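Local coordinates for leucine aminopeptidase (Fimbriiglobus ruber, PDB 7D1B), which probably acts as a zinc-dependent glutaminyl cyclase, forming pyroglutamate from N-terminal glutamine on a peptidase family M28 fold, at residues Lys203-Phe206 with Gly207-Phe211; Gly320-Met323 with Val324-Asn328. All coordinates share one frame; numbering follows the deposited sequence.

Contact 1 (Lys203-Phe206 with Gly207-Phe211)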
loop_
_atom_site.group_PDB
_atom_site.type_symbol
_atom_site.label_atom_id
_atom_site.label_comp_id
_atom_site.label_asym_id
_atom_site.label_seq_id
_atom_site.Cartn_x
_atom_site.Cartn_y
_atom_site.Cartn_z
ATOM N N LYS A 203 11.633 -8.300 -12.943
ATOM C CA LYS A 203 11.987 -7.336 -11.908
ATOM C C LYS A 203 10.762 -6.784 -11.190
ATOM O O LYS A 203 9.732 -6.514 -11.812
ATOM C CB LYS A 203 12.738 -6.181 -12.583
ATOM C CG LYS A 203 13.127 -5.062 -11.640
ATOM C CD LYS A 203 14.048 -4.035 -12.302
ATOM C CE LYS A 203 14.077 -2.713 -11.510
ATOM N NZ LYS A 203 14.496 -2.891 -10.084
ATOM N N TYR A 204 10.916 -6.559 -9.889
ATOM C CA TYR A 204 9.908 -5.977 -9.008
ATOM C C TYR A 204 10.214 -4.507 -8.728
ATOM O O TYR A 204 11.345 -4.038 -8.889
ATOM C CB TYR A 204 9.910 -6.733 -7.672
ATOM C CG TYR A 204 9.343 -8.118 -7.721
ATOM C CD1 TYR A 204 10.041 -9.170 -8.303
ATOM C CD2 TYR A 204 8.117 -8.391 -7.117
ATOM C CE1 TYR A 204 9.509 -10.462 -8.312
ATOM C CE2 TYR A 204 7.579 -9.658 -7.124
ATOM C CZ TYR A 204 8.279 -10.694 -7.709
ATOM O OH TYR A 204 7.704 -11.945 -7.681
ATOM N N PHE A 205 9.184 -3.790 -8.270
ATOM C CA PHE A 205 9.349 -2.512 -7.570
ATOM C C PHE A 205 9.661 -1.318 -8.470
ATOM O O PHE A 205 10.276 -0.347 -8.009
ATOM C CB PHE A 205 10.361 -2.579 -6.402
ATOM C CG PHE A 205 10.183 -3.789 -5.539
ATOM C CD1 PHE A 205 8.921 -4.126 -5.042
ATOM C CD2 PHE A 205 11.258 -4.617 -5.250
ATOM C CE1 PHE A 205 8.745 -5.269 -4.287
ATOM C CE2 PHE A 205 11.094 -5.767 -4.479
ATOM C CZ PHE A 205 9.842 -6.098 -4.012
ATOM N N PHE A 206 9.186 -1.309 -9.718
ATOM C CA PHE A 206 9.469 -0.157 -10.575
ATOM C C PHE A 206 8.914 1.138 -9.997
ATOM O O PHE A 206 9.584 2.177 -10.029
ATOM C CB PHE A 206 8.890 -0.371 -11.965
ATOM C CG PHE A 206 9.639 -1.364 -12.806
ATOM C CD1 PHE A 206 10.923 -1.080 -13.266
ATOM C CD2 PHE A 206 9.034 -2.554 -13.197
ATOM C CE1 PHE A 206 11.604 -1.988 -14.092
ATOM C CE2 PHE A 206 9.706 -3.446 -14.023
ATOM C CZ PHE A 206 10.978 -3.158 -14.464
ATOM N N GLY A 207 7.678 1.105 -9.493
ATOM C CA GLY A 207 7.034 2.327 -9.028
ATOM C C GLY A 207 7.645 2.892 -7.761
ATOM O O GLY A 207 7.887 4.098 -7.665
ATOM N N SER A 208 7.906 2.033 -6.761
ATOM C CA SER A 208 8.514 2.557 -5.547
ATOM C C SER A 208 9.940 3.038 -5.795
ATOM O O SER A 208 10.361 4.047 -5.222
ATOM C CB SER A 208 8.423 1.550 -4.401
ATOM O OG SER A 208 9.020 0.301 -4.729
ATOM N N GLU A 209 10.697 2.339 -6.653
ATOM C CA GLU A 209 12.041 2.811 -6.983
ATOM C C GLU A 209 11.977 4.154 -7.690
ATOM O O GLU A 209 12.764 5.058 -7.379
ATOM C CB GLU A 209 12.792 1.765 -7.801
ATOM C CG GLU A 209 13.143 0.585 -6.915
ATOM C CD GLU A 209 13.820 -0.562 -7.623
ATOM O OE1 GLU A 209 14.167 -0.422 -8.808
ATOM O OE2 GLU A 209 14.020 -1.608 -6.969
ATOM N N HIS A 210 11.024 4.322 -8.617
ATOM C CA HIS A 210 10.887 5.591 -9.323
ATOM C C HIS A 210 10.552 6.714 -8.349
ATOM O O HIS A 210 11.154 7.795 -8.385
ATOM C CB HIS A 210 9.808 5.480 -10.397
ATOM C CG HIS A 210 9.643 6.731 -11.195
ATOM N ND1 HIS A 210 10.463 7.033 -12.258
ATOM C CD2 HIS A 210 8.767 7.757 -11.084
ATOM C CE1 HIS A 210 10.100 8.197 -12.767
ATOM N NE2 HIS A 210 9.080 8.662 -12.070
ATOM N N PHE A 211 9.591 6.468 -7.464
ATOM C CA PHE A 211 9.185 7.474 -6.497
ATOM C C PHE A 211 10.348 7.843 -5.589
ATOM O O PHE A 211 10.610 9.027 -5.345
ATOM C CB PHE A 211 8.027 6.913 -5.675
ATOM C CG PHE A 211 7.532 7.862 -4.613
ATOM C CD1 PHE A 211 6.537 8.781 -4.891
ATOM C CD2 PHE A 211 8.082 7.841 -3.340
ATOM C CE1 PHE A 211 6.101 9.675 -3.902
ATOM C CE2 PHE A 211 7.644 8.717 -2.339
ATOM C CZ PHE A 211 6.655 9.640 -2.637
HETATM O O HOH W 1 13.903 -4.177 -8.036
#
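Phe205 O accepts Glu209 N at 3.0 Å in the first turn of helix 206-218, with Phe205 at the N-cap position in a left-handed backbone conformation (phi 77°). The next bond of the turn runs from His210 N to Phe206 O. Around this helix start the polar side-chain link between the loop and the helix is made by Lys203 and Glu209. Glu209 has its CG anti to its own carbonyl carbon and beside its backbone N (chi1 -71°), which turns the extended chain back toward the loop and lays CG 3.2 Å from Phe205 O. The Lys203 chain approaches from the opposite direction, extended until a bend at its last torsion (chi4 57°), and its NZ forms a salt bridge with Glu209 OE1 at 2.8 Å, on the syn side of that oxygen but somewhat out of the carboxylate plane. A water closes the arrangement: it accepts from Lys203 NZ and donates to Tyr204 O and Glu209 OE2, so the charged pair is also tied to the loop backbone. Lying at the N-terminal end of the helix, the carboxylate is likely to be favoured by the helix dipole as well as by the lysine. Glu209 OE2 also sits at the edge of the Phe205 ring, while Tyr204 CB lies 3.4 Å above one face of that ring, over its centre. The Tyr204 side chain reaches the neighbourhood of the zinc site, its hydroxyl bonded to Arg134 and its nearest atom about 4 Å from the side chain of the zinc ligand Glu188. Ser208 OG, hydrogen-bonded to Asp286, packs 3.6 Å from Phe205 CB.

Contact 2 (Gly320-Met323 with Val324-Asn328); sequences GKQM and VDVGN
The carboxylate of Asp325 has the backbone carbonyl of Lys321 over one face, Lys321 O lying 3.5 Å from Asp325 CG, and Val326 CG2 comes over one face of the Gln322 amide, to one side of NE2 and 3.6 Å from it. Both pairs are i to i+4 neighbours on the first turns of helix 320-336. Lys321 is modelled in two conformers, and in the one described its NZ makes a salt bridge to the syn lone pair of Asp325 OD1 at 2.7 Å; the bridge may therefore not be held all the time. In that conformer the chain, bent at its second torsion (chi2 80°), crosses the aspartate obliquely, and Lys321 CE comes 3.3 Å from Asp325 OD1. The Gln322 amide is fixed by polar partners: NE2 bonds to Phe235 O and Ser270 OG, while OE1 is hydrogen-bonded to a glycerol, probably from the crystallisation liquor. A water lies 2.8 Å from Gln322 OE1 and 2.7 Å from Asp325 OD2 and may link the two groups. Were Asp325 an alanine, Lys321 would probably lose its charged mate in this conformer, and the nearby water one of its possible acceptors. The side chains of Gln322 and Val326 both reach Leu242. Met323, modelled in two conformers, packs on Ala54 and Val58 of helix 51-63 and on Ala161 and Leu162 of helix 153-167, where Val326 also meets Leu162; this ties helix 320-336 to helices 51-63 and 153-167. Val324 CG2 lies 3.4 Å from Gly320 O, beside the backbone bond that Val324 N makes to that oxygen. Among the regular bonds of the turn, Val326 N to Gln322 O, at 3.0 Å, is nearly straight, with an angle of 170° at the hydrogen.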
loop_
_atom_site.group_PDB
_atom_site.type_symbol
_atom_site.label_atom_id
_atom_site.label_comp_id
_atom_site.label_asym_id
_atom_site.label_seq_id
_atom_site.Cartn_x
_atom_site.Cartn_y
_atom_site.Cartn_z
ATOM N N GLY A 320 -13.949 -6.504 6.360
ATOM C CA GLY A 320 -14.149 -5.079 6.577
ATOM C C GLY A 320 -13.672 -4.616 7.939
ATOM O O GLY A 320 -13.130 -3.521 8.070
ATOM N N LYS A 321 -13.868 -5.445 8.973
ATOM C CA LYS A 321 -13.387 -5.084 10.300
ATOM C C LYS A 321 -11.869 -4.967 10.318
ATOM O O LYS A 321 -11.314 -4.054 10.936
ATOM C CB LYS A 321 -13.854 -6.108 11.332
ATOM C CG LYS A 321 -13.044 -6.076 12.652
ATOM C CD LYS A 321 -13.386 -5.007 13.680
ATOM C CE LYS A 321 -12.507 -5.213 14.908
ATOM N NZ LYS A 321 -12.343 -3.973 15.687
ATOM N N GLN A 322 -11.178 -5.877 9.634
ATOM C CA GLN A 322 -9.727 -5.790 9.550
ATOM C C GLN A 322 -9.299 -4.514 8.831
ATOM O O GLN A 322 -8.350 -3.834 9.264
ATOM C CB GLN A 322 -9.196 -7.033 8.843
ATOM C CG GLN A 322 -7.689 -7.064 8.628
ATOM C CD GLN A 322 -6.874 -7.020 9.912
ATOM O OE1 GLN A 322 -7.362 -7.344 11.005
ATOM N NE2 GLN A 322 -5.616 -6.623 9.793
ATOM N N MET A 323 -10.005 -4.150 7.753
ATOM C CA MET A 323 -9.694 -2.906 7.059
ATOM C C MET A 323 -9.871 -1.706 7.980
ATOM O O MET A 323 -9.034 -0.804 7.999
ATOM C CB MET A 323 -10.578 -2.761 5.823
ATOM C CG MET A 323 -10.296 -3.799 4.789
ATOM S SD MET A 323 -11.035 -3.551 3.192
ATOM C CE MET A 323 -10.190 -2.112 2.539
ATOM N N VAL A 324 -10.972 -1.671 8.735
ATOM C CA VAL A 324 -11.243 -0.556 9.641
ATOM C C VAL A 324 -10.171 -0.468 10.720
ATOM O O VAL A 324 -9.703 0.628 11.061
ATOM C CB VAL A 324 -12.660 -0.691 10.244
ATOM C CG1 VAL A 324 -12.820 0.212 11.476
ATOM C CG2 VAL A 324 -13.729 -0.394 9.190
ATOM N N ASP A 325 -9.769 -1.615 11.281
ATOM C CA ASP A 325 -8.727 -1.608 12.303
ATOM C C ASP A 325 -7.442 -0.994 11.760
ATOM O O ASP A 325 -6.822 -0.133 12.401
ATOM C CB ASP A 325 -8.427 -3.030 12.770
ATOM C CG ASP A 325 -9.386 -3.566 13.795
ATOM O OD1 ASP A 325 -10.314 -2.866 14.237
ATOM O OD2 ASP A 325 -9.199 -4.740 14.147
ATOM N N VAL A 326 -7.007 -1.445 10.576
ATOM C CA VAL A 326 -5.782 -0.894 10.003
ATOM C C VAL A 326 -5.948 0.591 9.690
ATOM O O VAL A 326 -5.041 1.400 9.957
ATOM C CB VAL A 326 -5.325 -1.730 8.799
ATOM C CG1 VAL A 326 -4.152 -1.074 8.077
ATOM C CG2 VAL A 326 -4.950 -3.146 9.265
ATOM N N GLY A 327 -7.115 0.984 9.171
ATOM C CA GLY A 327 -7.360 2.394 8.922
ATOM C C GLY A 327 -7.272 3.244 10.170
ATOM O O GLY A 327 -6.685 4.332 10.160
ATOM N N ASN A 328 -7.832 2.756 11.278
ATOM C CA ASN A 328 -7.765 3.515 12.518
ATOM C C ASN A 328 -6.350 3.582 13.050
ATOM O O ASN A 328 -5.969 4.604 13.621
ATOM C CB ASN A 328 -8.735 2.940 13.523
ATOM C CG ASN A 328 -10.134 3.501 13.331
ATOM O OD1 ASN A 328 -10.308 4.711 13.096
ATOM N ND2 ASN A 328 -11.127 2.670 13.499
HETATM O O HOH W 2 -6.898 -6.059 13.492
#

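How the contacts relate
Following the chain from the N terminus, contact 1 comes first, where the long connection after strand 178-184 enters helix 206-218. It lies against strands 91-99 and 108-117, at the edge of the mixed sheet formed by strand 91-99. The chain then passes through strands 225-232 and 297-300 before reaching contact 2 at the start of helix 320-336, which packs on helices 51-63 and 153-167. Each contact is confined to one continuous stretch, so neither closes a long loop, and the two stand in series without nesting or crossing. They lie on opposite sides of the chain's centre. The centres of contact 1 and contact 2 are about 27 Å apart, and the nearest atoms of contact 1 and contact 2 about 18 Å.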